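Local coordinates for antibiotic biosynthesis monooxygenase family protein (Shewanella oneidensis, PDB 2BBE), which is of unknown function but probably acts as a monooxygenase, built on the dimeric alpha/beta-barrel fold, at residues Q11-C16 with V65-D70. Residues are numbered along the deposited sequence; the frame is centred on the assembly and turned at random. Where two conformers were deposited one is given.
Sequences QQQIVC and VEKFVD
I14 and F68 form an antiparallel hydrogen-bonded pair: I14 N donates to F68 O at 3.0 Å and F68 N to I14 O at 2.8 Å. C16 and E66 form the next hydrogen-bonded pair; E66 N lies nearly in line with the C16 C=O bond (C=O...N 163°), though its N-H points somewhat off the oxygen, whereas C16 N reaches E66 O from above its carbonyl plane. Between them V15 and K67 make the non-hydrogen-bonded pair, on the opposite face. Outward along K67, CB and CG pass over I14 O, CG also packs on V15 CG2 at 3.8 Å, CD lies 3.7 Å from Q13 OE1, and CE returns to V15 CG2. The bend at chi3 (-72°) keeps CE beside that methyl, and NZ goes on to hydrogen-bond Q105 OE1. On the other face the E66 carboxylate brings OE1 to C16 CB at 3.7 Å and into the plane of the F68 ring, at its edge. Where strand 61-68 has ended, Q12 extends its side chain, with CG anti to the backbone N (178°), across V69 O; NE2 donates to that oxygen at 3.0 Å. D70 CA approaches Q12 O in a CA-H...O contact of 3.3 Å, while D70 OD1 caps A73 N. Q13 NE2 bonds to A45 O and C47 O of the second subunit. The segments pair strands one and three centrally in a 2-3-1-4 sheet, between 47-55 and 95-107, with F74 of helix 71-78 against I14, C16 and E66: the ferredoxin-like arrangement of dimeric alpha/beta-barrel proteins, helices on one face.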
ATOM      1  N   GLN A  11      17.842  -0.502  -0.798  1.00 14.11           N
ATOM      2  CA  GLN A  11      18.719   0.615  -1.188  1.00 14.15           C
ATOM      3  C   GLN A  11      18.236   1.332  -2.446  1.00 13.76           C
ATOM      4  O   GLN A  11      18.835   2.325  -2.859  1.00 13.42           O
ATOM      5  CB  GLN A  11      20.164   0.131  -1.368  1.00 15.06           C
ATOM      6  CG  GLN A  11      20.814  -0.383  -0.067  1.00 18.00           C
ATOM      7  CD  GLN A  11      21.149   0.737   0.918  1.00 23.73           C
ATOM      8  OE1 GLN A  11      21.391   0.488   2.108  1.00 27.06           O
ATOM      9  NE2 GLN A  11      21.179   1.971   0.429  1.00 23.04           N
ATOM     10  N   GLN A  12      17.165   0.830  -3.063  1.00 12.65           N
ATOM     11  CA  GLN A  12      16.678   1.411  -4.316  1.00 12.79           C
ATOM     12  C   GLN A  12      15.494   2.365  -4.121  1.00 12.19           C
ATOM     13  O   GLN A  12      15.545   3.521  -4.547  1.00 12.33           O
ATOM     14  CB  GLN A  12      16.310   0.320  -5.349  1.00 12.32           C
ATOM     15  CG  GLN A  12      15.748   0.909  -6.652  1.00 13.05           C
ATOM     16  CD  GLN A  12      15.158  -0.126  -7.601  1.00 14.83           C
ATOM     17  OE1 GLN A  12      15.724  -1.212  -7.767  1.00 16.32           O
ATOM     18  NE2 GLN A  12      14.011   0.216  -8.246  1.00 11.92           N
ATOM     19  N   GLN A  13      14.416   1.862  -3.525  1.00 11.15           N
ATOM     20  CA  GLN A  13      13.183   2.652  -3.400  1.00 10.86           C
ATOM     21  C   GLN A  13      13.379   3.812  -2.435  1.00 10.28           C
ATOM     22  O   GLN A  13      14.200   3.734  -1.508  1.00 10.94           O
ATOM     23  CB  GLN A  13      12.004   1.761  -2.996  1.00  9.43           C
ATOM     24  CG  GLN A  13      11.657   0.731  -4.090  1.00 10.36           C
ATOM     25  CD  GLN A  13      10.540  -0.188  -3.670  1.00 12.65           C
ATOM     26  OE1 GLN A  13       9.632   0.228  -2.951  1.00 13.45           O
ATOM     27  NE2 GLN A  13      10.592  -1.444  -4.110  1.00 10.83           N
ATOM     28  N   ILE A  14      12.646   4.895  -2.670  1.00  9.71           N
ATOM     29  CA  ILE A  14      12.850   6.118  -1.908  1.00  9.70           C
ATOM     30  C   ILE A  14      11.553   6.479  -1.216  1.00  9.96           C
ATOM     31  O   ILE A  14      10.488   6.580  -1.857  1.00  9.90           O
ATOM     32  CB  ILE A  14      13.308   7.307  -2.814  1.00  9.57           C
ATOM     33  CG1 ILE A  14      14.720   7.035  -3.391  1.00  9.42           C
ATOM     34  CG2 ILE A  14      13.255   8.638  -2.039  1.00  9.82           C
ATOM     35  CD1 ILE A  14      15.840   6.987  -2.334  1.00  8.87           C
ATOM     36  N   VAL A  15      11.648   6.645   0.093  1.00  9.99           N
ATOM     37  CA  VAL A  15      10.514   7.089   0.904  1.00  9.73           C
ATOM     38  C   VAL A  15      10.732   8.564   1.251  1.00 10.19           C
ATOM     39  O   VAL A  15      11.862   8.977   1.507  1.00  9.70           O
ATOM     40  CB  VAL A  15      10.353   6.201   2.178  1.00  9.69           C
ATOM     41  CG1 VAL A  15       9.400   6.866   3.237  1.00  9.17           C
ATOM     42  CG2 VAL A  15       9.813   4.800   1.773  1.00  9.76           C
ATOM     43  N   CYS A  16       9.672   9.359   1.230  1.00  9.89           N
ATOM     44  CA  CYS A  16       9.788  10.751   1.667  1.00 10.66           C
ATOM     45  C   CYS A  16       8.645  11.120   2.578  1.00 10.26           C
ATOM     46  O   CYS A  16       7.469  10.779   2.306  1.00 10.30           O
ATOM     47  CB  CYS A  16       9.835  11.723   0.464  1.00 10.30           C
ATOM     48  SG  CYS A  16       9.945  13.485   0.929  1.00 12.32           S
ATOM     49  N   VAL A  65       3.135  11.606   2.823  1.00  9.49           N
ATOM     50  CA  VAL A  65       3.859  10.352   2.983  1.00 10.08           C
ATOM     51  C   VAL A  65       3.987   9.754   1.587  1.00 10.55           C
ATOM     52  O   VAL A  65       2.974   9.475   0.917  1.00  9.83           O
ATOM     53  CB  VAL A  65       3.098   9.402   3.942  1.00 10.10           C
ATOM     54  CG1 VAL A  65       3.683   7.949   3.871  1.00 11.20           C
ATOM     55  CG2 VAL A  65       3.148   9.992   5.383  1.00 10.86           C
ATOM     56  N   GLU A  66       5.231   9.591   1.137  1.00 10.38           N
ATOM     57  CA  GLU A  66       5.500   9.336  -0.273  1.00 10.69           C
ATOM     58  C   GLU A  66       6.432   8.145  -0.451  1.00 10.35           C
ATOM     59  O   GLU A  66       7.224   7.834   0.456  1.00  9.98           O
ATOM     60  CB  GLU A  66       6.179  10.572  -0.917  1.00 11.00           C
ATOM     61  CG  GLU A  66       5.581  11.940  -0.527  1.00 11.80           C
ATOM     62  CD  GLU A  66       6.383  13.130  -1.085  1.00 13.45           C
ATOM     63  OE1 GLU A  66       7.317  12.926  -1.899  1.00 14.06           O
ATOM     64  OE2 GLU A  66       6.063  14.288  -0.715  1.00 18.06           O
ATOM     65  N   LYS A  67       6.353   7.524  -1.630  1.00  9.29           N
ATOM     66  CA  LYS A  67       7.293   6.468  -2.041  0.50  9.09           C
ATOM     67  C   LYS A  67       7.446   6.476  -3.559  1.00  8.85           C
ATOM     68  O   LYS A  67       6.458   6.602  -4.300  1.00  9.04           O
ATOM     69  CB  LYS A  67       6.849   5.081  -1.537  0.50  9.29           C
ATOM     70  CG  LYS A  67       7.976   4.031  -1.491  0.50  8.65           C
ATOM     71  CD  LYS A  67       7.481   2.606  -1.121  0.50  9.01           C
ATOM     72  CE  LYS A  67       7.071   2.456   0.352  0.50  9.19           C
ATOM     73  NZ  LYS A  67       6.660   1.017   0.720  0.50  8.44           N
ATOM     74  N   PHE A  68       8.692   6.349  -4.015  1.00  8.53           N
ATOM     75  CA  PHE A  68       9.057   6.358  -5.435  1.00  9.06           C
ATOM     76  C   PHE A  68       9.959   5.174  -5.737  1.00  9.14           C
ATOM     77  O   PHE A  68      10.654   4.664  -4.847  1.00  8.06           O
ATOM     78  CB  PHE A  68       9.768   7.675  -5.819  1.00  9.42           C
ATOM     79  CG  PHE A  68       8.893   8.877  -5.661  1.00 10.45           C
ATOM     80  CD1 PHE A  68       8.805   9.529  -4.425  1.00 11.90           C
ATOM     81  CD2 PHE A  68       8.110   9.329  -6.736  1.00 11.66           C
ATOM     82  CE1 PHE A  68       7.952  10.637  -4.257  1.00 12.24           C
ATOM     83  CE2 PHE A  68       7.253  10.420  -6.584  1.00 10.91           C
ATOM     84  CZ  PHE A  68       7.172  11.072  -5.350  1.00 12.55           C
ATOM     85  N   VAL A  69       9.933   4.718  -6.989  1.00  9.70           N
ATOM     86  CA  VAL A  69      10.658   3.501  -7.364  1.00  9.36           C
ATOM     87  C   VAL A  69      12.180   3.633  -7.146  1.00  9.94           C
ATOM     88  O   VAL A  69      12.875   2.640  -6.920  1.00  9.17           O
ATOM     89  CB  VAL A  69      10.334   3.067  -8.823  1.00 10.26           C
ATOM     90  CG1 VAL A  69       8.844   2.707  -8.959  1.00  8.80           C
ATOM     91  CG2 VAL A  69      10.714   4.145  -9.804  1.00 11.01           C
ATOM     92  N   ASP A  70      12.690   4.865  -7.216  1.00 10.13           N
ATOM     93  CA  ASP A  70      14.131   5.117  -7.036  1.00 10.59           C
ATOM     94  C   ASP A  70      14.402   6.602  -6.954  1.00 10.57           C
ATOM     95  O   ASP A  70      13.484   7.395  -7.072  1.00  9.80           O
ATOM     96  CB  ASP A  70      14.997   4.449  -8.127  1.00 11.34           C
ATOM     97  CG  ASP A  70      14.630   4.874  -9.557  1.00 13.35           C
ATOM     98  OD1 ASP A  70      14.162   5.999  -9.806  1.00 13.29           O
ATOM     99  OD2 ASP A  70      14.842   4.039 -10.462  1.00 18.42           O
TER